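Local coordinates for hypothetical protein (Clostridium sporogenes ATCC 15579, PDB 4QRK) that is of unknown function but is a putative cell adhesion protein built as a right-handed beta-helix, related in sequence to the DUF2154 and LiaF C-terminal families, at residues E13-E18 against G48-S53; L27-G32 against N91-N96; P59-E64 against L72-P77. One frame throughout, in Å; residues are numbered along the deposited sequence. Where two conformers were deposited one is given.

Contact 1 (E13-E18 against G48-S53); sequences EIKIVE and GKFIYS
E13 and K15 pair with F50 and G48 along an edge strand of one sheet of this right-handed beta-helix, where strand 11-17 runs antiparallel to strand 46-52. The backbone supplies two hydrogen-bonded pairs. E13 N gives to F50 O and F50 N returns to E13 O (2.8 Å); K15 N and G48 N exchange with G48 O and K15 O in the same way. Between them sits the non-hydrogen-bonded pair I14-K49, where the CA-H groups approach carbonyls instead, I14 CA lying 3.2 Å from G48 O.

Apolar contacts fall on both faces. On the face of I14 and K49, the CD1 methyl of I14 lies against K49 CG; with I14 built in two conformers, the very short spacing is doubtful. On the face of E13, K15 and F50, the aliphatic part of K15 crosses the F50 side chain at about a right angle, with CG 3.7 Å from F50 CE2. The F50 ring also meets W93 edge-to-face.

Charged and polar groups gather at the E13 end. The extended K15 chain leans toward E13, and the bend at chi4 (-68°) keeps NZ beside E13 OE1, a salt bridge of 3.5 Å. The other oxygen, OE2, pairs with K58 and accepts from Y52, so both carboxylate oxygens are engaged. The Y52 ring presents its edge to E13 CD, and its hydroxyl OH donates to E13 OE2 over 2.6 Å from well above the carboxylate plane.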
loop_
_atom_site.group_PDB
_atom_site.type_symbol
_atom_site.label_atom_id
_atom_site.label_comp_id
_atom_site.label_asym_id
_atom_site.label_seq_id
_atom_site.Cartn_x
_atom_site.Cartn_y
_atom_site.Cartn_z
ATOM N N GLU A 13 -20.433 -6.561 -0.356
ATOM C CA GLU A 13 -20.702 -5.765 0.833
ATOM C C GLU A 13 -20.010 -4.449 0.731
ATOM O O GLU A 13 -18.897 -4.378 0.187
ATOM C CB GLU A 13 -20.090 -6.399 2.084
ATOM C CG GLU A 13 -20.462 -7.819 2.342
ATOM C CD GLU A 13 -19.716 -8.392 3.533
ATOM O OE1 GLU A 13 -18.582 -7.942 3.821
ATOM O OE2 GLU A 13 -20.277 -9.304 4.176
ATOM N N ILE A 14 -20.660 -3.443 1.282
ATOM C CA ILE A 14 -20.070 -2.135 1.475
ATOM C C ILE A 14 -19.854 -1.904 2.969
ATOM O O ILE A 14 -20.692 -2.289 3.800
ATOM C CB ILE A 14 -20.975 -1.017 0.932
ATOM C CG1 ILE A 14 -21.346 -1.267 -0.527
ATOM C CG2 ILE A 14 -20.311 0.320 1.084
ATOM C CD1 ILE A 14 -20.201 -1.265 -1.473
ATOM N N LYS A 15 -18.737 -1.282 3.301
ATOM C CA LYS A 15 -18.446 -0.907 4.692
ATOM C C LYS A 15 -18.026 0.528 4.647
ATOM O O LYS A 15 -17.252 0.918 3.785
ATOM C CB LYS A 15 -17.340 -1.783 5.239
ATOM C CG LYS A 15 -17.752 -3.273 5.239
ATOM C CD LYS A 15 -16.796 -4.146 6.051
ATOM C CE LYS A 15 -17.124 -5.646 5.955
ATOM N NZ LYS A 15 -18.408 -5.937 6.640
ATOM N N ILE A 16 -18.560 1.316 5.557
ATOM C CA ILE A 16 -18.253 2.732 5.636
ATOM C C ILE A 16 -17.886 3.035 7.075
ATOM O O ILE A 16 -18.593 2.642 7.997
ATOM C CB ILE A 16 -19.471 3.552 5.265
ATOM C CG1 ILE A 16 -19.770 3.405 3.782
ATOM C CG2 ILE A 16 -19.258 5.024 5.617
ATOM C CD1 ILE A 16 -21.143 3.852 3.410
ATOM N N VAL A 17 -16.782 3.738 7.257
ATOM C CA VAL A 17 -16.287 4.068 8.586
ATOM C C VAL A 17 -16.251 5.591 8.763
ATOM O O VAL A 17 -15.654 6.289 7.949
ATOM C CB VAL A 17 -14.896 3.474 8.799
ATOM C CG1 VAL A 17 -14.345 3.894 10.159
ATOM C CG2 VAL A 17 -14.960 1.955 8.647
ATOM N N GLU A 18 -16.916 6.106 9.806
ATOM C CA GLU A 18 -16.863 7.556 10.118
ATOM C C GLU A 18 -15.735 7.824 11.110
ATOM O O GLU A 18 -15.396 6.958 11.905
ATOM C CB GLU A 18 -18.164 8.040 10.764
ATOM C CG GLU A 18 -19.423 7.563 10.090
ATOM C CD GLU A 18 -20.263 8.699 9.585
ATOM O OE1 GLU A 18 -19.690 9.739 9.195
ATOM O OE2 GLU A 18 -21.499 8.554 9.583
ATOM N N GLY A 48 -15.450 1.020 1.655
ATOM C CA GLY A 48 -14.951 -0.107 0.907
ATOM C C GLY A 48 -16.053 -0.966 0.353
ATOM O O GLY A 48 -17.118 -1.102 0.963
ATOM N N LYS A 49 -15.795 -1.536 -0.819
ATOM C CA LYS A 49 -16.627 -2.592 -1.379
ATOM C C LYS A 49 -15.823 -3.902 -1.446
ATOM O O LYS A 49 -14.723 -3.946 -2.011
ATOM C CB LYS A 49 -17.099 -2.197 -2.782
ATOM C CG LYS A 49 -18.090 -3.205 -3.375
ATOM C CD LYS A 49 -18.437 -2.856 -4.808
ATOM C CE LYS A 49 -19.439 -3.830 -5.393
ATOM N NZ LYS A 49 -19.722 -3.549 -6.824
ATOM N N PHE A 50 -16.391 -4.953 -0.875
ATOM C CA PHE A 50 -15.688 -6.215 -0.686
ATOM C C PHE A 50 -16.487 -7.254 -1.419
ATOM O O PHE A 50 -17.725 -7.331 -1.261
ATOM C CB PHE A 50 -15.600 -6.534 0.816
ATOM C CG PHE A 50 -14.935 -5.455 1.589
ATOM C CD1 PHE A 50 -13.572 -5.464 1.767
ATOM C CD2 PHE A 50 -15.654 -4.376 2.041
ATOM C CE1 PHE A 50 -12.934 -4.464 2.456
ATOM C CE2 PHE A 50 -15.038 -3.367 2.721
ATOM C CZ PHE A 50 -13.639 -3.407 2.926
ATOM N N ILE A 51 -15.783 -8.006 -2.263
ATOM C CA ILE A 51 -16.383 -9.083 -3.055
ATOM C C ILE A 51 -15.653 -10.375 -2.761
ATOM O O ILE A 51 -14.423 -10.440 -2.837
ATOM C CB ILE A 51 -16.327 -8.786 -4.519
ATOM C CG1 ILE A 51 -17.085 -7.490 -4.789
ATOM C CG2 ILE A 51 -16.961 -9.910 -5.342
ATOM C CD1 ILE A 51 -16.836 -6.974 -6.224
ATOM N N TYR A 52 -16.396 -11.392 -2.354
ATOM C CA TYR A 52 -15.750 -12.640 -1.933
ATOM C C TYR A 52 -16.640 -13.836 -2.269
ATOM O O TYR A 52 -17.831 -13.798 -2.023
ATOM C CB TYR A 52 -15.332 -12.593 -0.426
ATOM C CG TYR A 52 -16.432 -12.323 0.568
ATOM C CD1 TYR A 52 -16.813 -11.036 0.893
ATOM C CD2 TYR A 52 -17.088 -13.372 1.193
ATOM C CE1 TYR A 52 -17.861 -10.807 1.795
ATOM C CE2 TYR A 52 -18.108 -13.152 2.103
ATOM C CZ TYR A 52 -18.486 -11.860 2.391
ATOM O OH TYR A 52 -19.496 -11.649 3.286
ATOM N N SER A 53 -16.062 -14.880 -2.867
ATOM C CA SER A 53 -16.842 -16.018 -3.311
ATOM C C SER A 53 -16.915 -17.141 -2.283
ATOM O O SER A 53 -17.732 -18.042 -2.404
ATOM C CB SER A 53 -16.258 -16.557 -4.601
ATOM O OG SER A 53 -14.928 -16.912 -4.401
#

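Contact 2 (L27-G32 against N91-N96)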
loop_
_atom_site.group_PDB
_atom_site.type_symbol
_atom_site.label_atom_id
_atom_site.label_comp_id
_atom_site.label_asym_id
_atom_site.label_seq_id
_atom_site.Cartn_x
_atom_site.Cartn_y
_atom_site.Cartn_z
ATOM N N LEU A 27 -4.315 2.488 9.349
ATOM C CA LEU A 27 -4.999 1.439 8.608
ATOM C C LEU A 27 -4.106 0.212 8.586
ATOM O O LEU A 27 -2.910 0.282 8.247
ATOM C CB LEU A 27 -5.325 1.907 7.191
ATOM C CG LEU A 27 -5.991 0.921 6.226
ATOM C CD1 LEU A 27 -7.323 0.546 6.739
ATOM C CD2 LEU A 27 -6.120 1.501 4.805
ATOM N N ASN A 28 -4.675 -0.911 9.003
ATOM C CA ASN A 28 -3.923 -2.145 9.055
ATOM C C ASN A 28 -4.698 -3.195 8.297
ATOM O O ASN A 28 -5.833 -3.512 8.647
ATOM C CB ASN A 28 -3.624 -2.531 10.512
ATOM C CG ASN A 28 -2.848 -3.854 10.621
ATOM O OD1 ASN A 28 -1.957 -4.119 9.833
ATOM N ND2 ASN A 28 -3.199 -4.677 11.597
ATOM N N LEU A 29 -4.109 -3.685 7.204
ATOM C CA LEU A 29 -4.800 -4.611 6.294
ATOM C C LEU A 29 -4.093 -5.984 6.248
ATOM O O LEU A 29 -2.878 -6.078 6.062
ATOM C CB LEU A 29 -4.886 -4.021 4.884
ATOM C CG LEU A 29 -5.631 -2.697 4.712
ATOM C CD1 LEU A 29 -5.564 -2.132 3.299
ATOM C CD2 LEU A 29 -7.097 -2.806 5.072
ATOM N N ASN A 30 -4.855 -7.046 6.465
ATOM C CA ASN A 30 -4.330 -8.416 6.369
ATOM C C ASN A 30 -5.106 -9.159 5.346
ATOM O O ASN A 30 -6.278 -9.417 5.553
ATOM C CB ASN A 30 -4.451 -9.142 7.695
ATOM C CG ASN A 30 -3.767 -8.406 8.777
ATOM O OD1 ASN A 30 -2.555 -8.272 8.750
ATOM N ND2 ASN A 30 -4.529 -7.890 9.729
ATOM N N PHE A 31 -4.455 -9.490 4.240
ATOM C CA PHE A 31 -5.175 -9.905 3.059
ATOM C C PHE A 31 -4.481 -11.148 2.575
ATOM O O PHE A 31 -3.294 -11.114 2.305
ATOM C CB PHE A 31 -5.048 -8.781 2.046
ATOM C CG PHE A 31 -5.869 -8.971 0.789
ATOM C CD1 PHE A 31 -7.200 -8.608 0.760
ATOM C CD2 PHE A 31 -5.281 -9.451 -0.388
ATOM C CE1 PHE A 31 -7.953 -8.744 -0.404
ATOM C CE2 PHE A 31 -6.025 -9.589 -1.558
ATOM C CZ PHE A 31 -7.361 -9.216 -1.569
ATOM N N GLY A 32 -5.204 -12.250 2.498
ATOM C CA GLY A 32 -4.612 -13.523 2.153
ATOM C C GLY A 32 -4.382 -13.690 0.671
ATOM O O GLY A 32 -3.264 -13.969 0.250
ATOM N N ASN A 91 -11.820 -12.764 -4.720
ATOM C CA ASN A 91 -11.644 -12.011 -3.487
ATOM C C ASN A 91 -11.064 -10.658 -3.814
ATOM O O ASN A 91 -9.874 -10.516 -4.154
ATOM C CB ASN A 91 -10.714 -12.730 -2.508
ATOM C CG ASN A 91 -10.801 -12.133 -1.119
ATOM O OD1 ASN A 91 -11.875 -12.113 -0.520
ATOM N ND2 ASN A 91 -9.683 -11.657 -0.595
ATOM N N GLU A 92 -11.895 -9.643 -3.690
ATOM C CA GLU A 92 -11.520 -8.297 -4.096
ATOM C C GLU A 92 -11.959 -7.270 -3.046
ATOM O O GLU A 92 -13.105 -7.277 -2.588
ATOM C CB GLU A 92 -12.119 -7.982 -5.479
ATOM C CG GLU A 92 -11.679 -6.651 -6.108
ATOM C CD GLU A 92 -12.419 -6.358 -7.436
ATOM O OE1 GLU A 92 -11.974 -6.865 -8.483
ATOM O OE2 GLU A 92 -13.459 -5.653 -7.430
ATOM N N TRP A 93 -11.017 -6.391 -2.682
ATOM C CA TRP A 93 -11.275 -5.298 -1.780
ATOM C C TRP A 93 -10.971 -3.995 -2.514
ATOM O O TRP A 93 -9.856 -3.754 -3.016
ATOM C CB TRP A 93 -10.395 -5.365 -0.521
ATOM C CG TRP A 93 -10.605 -6.533 0.405
ATOM C CD1 TRP A 93 -11.423 -7.628 0.231
ATOM C CD2 TRP A 93 -9.917 -6.732 1.641
ATOM N NE1 TRP A 93 -11.295 -8.483 1.311
ATOM C CE2 TRP A 93 -10.353 -7.967 2.172
ATOM C CE3 TRP A 93 -8.972 -5.978 2.345
ATOM C CZ2 TRP A 93 -9.888 -8.456 3.395
ATOM C CZ3 TRP A 93 -8.496 -6.477 3.545
ATOM C CH2 TRP A 93 -8.954 -7.706 4.057
ATOM N N ASN A 94 -11.968 -3.145 -2.572
ATOM C CA ASN A 94 -11.806 -1.847 -3.222
ATOM C C ASN A 94 -12.082 -0.777 -2.215
ATOM O O ASN A 94 -13.204 -0.643 -1.762
ATOM C CB ASN A 94 -12.790 -1.745 -4.377
ATOM C CG ASN A 94 -12.616 -2.853 -5.369
ATOM O OD1 ASN A 94 -11.632 -2.885 -6.073
ATOM N ND2 ASN A 94 -13.542 -3.797 -5.392
ATOM N N ILE A 95 -11.040 -0.059 -1.817
ATOM C CA ILE A 95 -11.094 0.836 -0.674
ATOM C C ILE A 95 -10.880 2.298 -1.071
ATOM O O ILE A 95 -9.930 2.597 -1.806
ATOM C CB ILE A 95 -10.022 0.408 0.359
ATOM C CG1 ILE A 95 -10.405 -0.982 0.924
ATOM C CG2 ILE A 95 -9.880 1.447 1.478
ATOM C CD1 ILE A 95 -9.349 -1.571 1.813
ATOM N N ASN A 96 -11.770 3.187 -0.621
ATOM C CA ASN A 96 -11.584 4.628 -0.815
ATOM C C ASN A 96 -11.246 5.251 0.536
ATOM O O ASN A 96 -11.948 4.999 1.540
ATOM C CB ASN A 96 -12.824 5.390 -1.371
ATOM C CG ASN A 96 -13.365 4.871 -2.691
ATOM O OD1 ASN A 96 -14.597 4.886 -2.888
ATOM N ND2 ASN A 96 -12.505 4.460 -3.604
#
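F31 drives the edge of its ring into one face of the W93 indole, a T-shaped pair with centroids 4.7 Å apart, measured to the five-membered ring, and planes at 82°. The leading atom is F31 CD1, 3.4 Å from W93 CD2 and over the centre of the indole. F31 CG lies opposite its backbone N (chi1 -174°), which carries the ring across toward segment 91-96, while the indole comes from the opposing strand.

Aliphatic packing continues the contact along the strands. L29 and I95 reach toward each other tip to tip, L29 CD1 standing 4.1 Å from I95 CD1, and L29 CD2 lies 4.2 Å from W93 CZ3. These side chains fill the interior of a right-handed beta-helix: the two strands belong to different sheets, their axes 9.4 Å apart at closest and nearly antiparallel, and no hydrogen bond joins the two segments. L36 and I38 of strand 35-42 and I74 of strand 69-75 pack against the same group.

Two polar groups approach the rings. The N91 amide comes from the direction opposite to F31, its ND2 3.4 Å from F31 CE1, with ring and amide planes 27° apart; that ND2 is hydrogen-bonded to V33 O. N30 directs its CB away from segment 91-96, its amide going to S75, but its backbone O meets the indole obliquely, 3.5 Å from W93 CH2.

Contact 3 (P59-E64 against L72-P77); sequences PEIKYE and LEISQP
E60 and K62 bond to S75 and E73 across the beta hairpin of strands 60-66 and 69-75, which closes one edge of a sheet of the beta-helix. Four backbone bonds join the two hydrogen-bonded pairs and satisfy both N-H groups and both carbonyls of each. E60 N reaches S75 O in the carbonyl plane at 2.8 Å, and S75 N returns to E60 O from slightly off the plane of the E60 carbonyl. K62 N and E73 N serve E73 O and K62 O, the bond from E73 N nearly straight at hydrogen (175°).

E60 O takes a second partner, a water (2.8 Å) with weak links to E73 OE1 and S75 OG. Two polar ends on this face, those of S75 and E73, reach strand 24-32: S75 OG pairs with N30 ND2, and E73 OE2 takes a weak bond from N28 ND2. K62, extended along its chain, places NZ 3.3 Å from E64 OE2 in a salt bridge within its own strand. Beyond the strand, Q76 OE1 accepts from V33 N, and on the other face the Y63 hydroxyl bonds P19 O.

That other face is largely apolar and turned toward strands 11-17 and 46-52. I61 CD1 packs alongside I74 CD1 (4.0 Å), and I61 CG2 meets L72 CD1 at 3.7 Å. Y63 and L72 cross at about a right angle, with L72 CB beside the ring edge. Back on the face of E73 and S75, E60 crosses the ring of P77 obliquely, its carboxylate OE1 3.7 Å from P77 CG.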
loop_
_atom_site.group_PDB
_atom_site.type_symbol
_atom_site.label_atom_id
_atom_site.label_comp_id
_atom_site.label_asym_id
_atom_site.label_seq_id
_atom_site.Cartn_x
_atom_site.Cartn_y
_atom_site.Cartn_z
ATOM N N PRO A 59 -14.617 -10.512 5.084
ATOM C CA PRO A 59 -13.669 -9.642 5.781
ATOM C C PRO A 59 -14.163 -9.286 7.182
ATOM O O PRO A 59 -15.384 -9.160 7.432
ATOM C CB PRO A 59 -13.621 -8.368 4.912
ATOM C CG PRO A 59 -14.472 -8.594 3.765
ATOM C CD PRO A 59 -15.314 -9.823 3.987
ATOM N N GLU A 60 -13.209 -9.159 8.093
ATOM C CA GLU A 60 -13.476 -8.760 9.495
ATOM C C GLU A 60 -12.942 -7.320 9.717
ATOM O O GLU A 60 -11.743 -7.031 9.511
ATOM C CB GLU A 60 -12.773 -9.746 10.475
ATOM C CG GLU A 60 -13.078 -11.283 10.281
ATOM C CD GLU A 60 -11.913 -12.243 10.700
ATOM O OE1 GLU A 60 -10.841 -12.245 10.052
ATOM O OE2 GLU A 60 -12.069 -13.030 11.655
ATOM N N ILE A 61 -13.800 -6.413 10.124
ATOM C CA ILE A 61 -13.379 -5.045 10.364
ATOM C C ILE A 61 -13.414 -4.723 11.851
ATOM O O ILE A 61 -14.343 -5.075 12.541
ATOM C CB ILE A 61 -14.266 -4.025 9.680
ATOM C CG1 ILE A 61 -14.222 -4.214 8.164
ATOM C CG2 ILE A 61 -13.818 -2.600 10.042
ATOM C CD1 ILE A 61 -14.219 -2.889 7.371
ATOM N N LYS A 62 -12.378 -4.048 12.317
ATOM C CA LYS A 62 -12.312 -3.570 13.676
ATOM C C LYS A 62 -11.928 -2.112 13.627
ATOM O O LYS A 62 -10.973 -1.757 12.949
ATOM C CB LYS A 62 -11.267 -4.364 14.457
ATOM C CG LYS A 62 -11.055 -3.843 15.877
ATOM C CD LYS A 62 -10.118 -4.734 16.674
ATOM C CE LYS A 62 -9.518 -3.992 17.844
ATOM N NZ LYS A 62 -8.585 -4.856 18.630
ATOM N N TYR A 63 -12.668 -1.249 14.323
ATOM C CA TYR A 63 -12.272 0.159 14.380
ATOM C C TYR A 63 -12.391 0.705 15.794
ATOM O O TYR A 63 -13.454 0.613 16.380
ATOM C CB TYR A 63 -13.144 0.996 13.455
ATOM C CG TYR A 63 -12.796 2.468 13.466
ATOM C CD1 TYR A 63 -11.595 2.895 12.958
ATOM C CD2 TYR A 63 -13.676 3.417 13.950
ATOM C CE1 TYR A 63 -11.243 4.182 12.944
ATOM C CE2 TYR A 63 -13.318 4.775 13.958
ATOM C CZ TYR A 63 -12.099 5.139 13.441
ATOM O OH TYR A 63 -11.654 6.443 13.395
ATOM N N GLU A 64 -11.302 1.260 16.331
ATOM C CA GLU A 64 -11.391 1.962 17.611
ATOM C C GLU A 64 -10.588 3.222 17.538
ATOM O O GLU A 64 -9.616 3.313 16.811
ATOM C CB GLU A 64 -10.942 1.096 18.791
ATOM C CG GLU A 64 -9.598 0.461 18.632
ATOM C CD GLU A 64 -9.269 -0.543 19.739
ATOM O OE1 GLU A 64 -9.559 -0.248 20.906
ATOM O OE2 GLU A 64 -8.701 -1.616 19.446
ATOM N N LEU A 72 -7.921 1.277 12.413
ATOM C CA LEU A 72 -8.822 0.567 11.517
ATOM C C LEU A 72 -8.113 -0.657 10.989
ATOM O O LEU A 72 -7.107 -0.556 10.278
ATOM C CB LEU A 72 -9.266 1.463 10.364
ATOM C CG LEU A 72 -10.199 0.919 9.257
ATOM C CD1 LEU A 72 -11.396 0.156 9.759
ATOM C CD2 LEU A 72 -10.654 2.070 8.442
ATOM N N GLU A 73 -8.672 -1.812 11.303
ATOM C CA GLU A 73 -8.088 -3.042 10.862
ATOM C C GLU A 73 -9.065 -3.822 10.001
ATOM O O GLU A 73 -10.217 -4.022 10.357
ATOM C CB GLU A 73 -7.679 -3.881 12.062
ATOM C CG GLU A 73 -7.037 -5.181 11.655
ATOM C CD GLU A 73 -6.501 -5.929 12.844
ATOM O OE1 GLU A 73 -7.315 -6.445 13.656
ATOM O OE2 GLU A 73 -5.262 -5.966 12.971
ATOM N N ILE A 74 -8.584 -4.308 8.877
ATOM C CA ILE A 74 -9.426 -5.115 8.004
ATOM C C ILE A 74 -8.651 -6.378 7.707
ATOM O O ILE A 74 -7.520 -6.320 7.206
ATOM C CB ILE A 74 -9.750 -4.395 6.712
ATOM C CG1 ILE A 74 -10.093 -2.929 6.992
ATOM C CG2 ILE A 74 -10.873 -5.162 5.971
ATOM C CD1 ILE A 74 -10.613 -2.173 5.802
ATOM N N SER A 75 -9.254 -7.521 8.011
ATOM C CA SER A 75 -8.587 -8.805 7.851
ATOM C C SER A 75 -9.430 -9.846 7.137
ATOM O O SER A 75 -10.619 -9.968 7.419
ATOM C CB SER A 75 -8.164 -9.318 9.224
ATOM O OG SER A 75 -7.269 -8.392 9.796
ATOM N N GLN A 76 -8.808 -10.548 6.167
ATOM C CA GLN A 76 -9.407 -11.725 5.505
ATOM C C GLN A 76 -9.141 -12.858 6.471
ATOM O O GLN A 76 -7.978 -13.058 6.849
ATOM C CB GLN A 76 -8.709 -12.061 4.166
ATOM C CG GLN A 76 -9.439 -13.122 3.294
ATOM C CD GLN A 76 -8.612 -13.510 2.028
ATOM O OE1 GLN A 76 -7.606 -12.895 1.734
ATOM N NE2 GLN A 76 -9.052 -14.515 1.300
ATOM N N PRO A 77 -10.182 -13.590 6.907
ATOM C CA PRO A 77 -9.897 -14.717 7.802
ATOM C C PRO A 77 -8.827 -15.631 7.186
ATOM O O PRO A 77 -8.929 -16.064 6.010
ATOM C CB PRO A 77 -11.238 -15.478 7.884
ATOM C CG PRO A 77 -12.324 -14.447 7.520
ATOM C CD PRO A 77 -11.599 -13.534 6.502
HETATM O O HOH W 1 -9.845 -7.124 11.569
#

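In the fold
The three contacts lie near the N-terminal end of the beta-helix. Contacts 1 and 2 share a sheet, since strands 46-52 and 91-98 are neighbours: I51 O lies 2.8 Å from E92 N, a probable hydrogen bond. Contacts 2 and 3 are joined likewise in the other sheet, with N28 N 2.8 Å from L72 O. Contact 3 faces contact 1 across the interior, where K15 CD meets I61 CD1, the 3.2 Å between them being doubtfully short. Centres lie about 9 Å apart for contacts 1 and 2 and for 2 and 3, and about 11 Å for 1 and 3. Along the chain, contact 3 nests inside the loop closed by contact 2, whose segments alternate with those of contact 1.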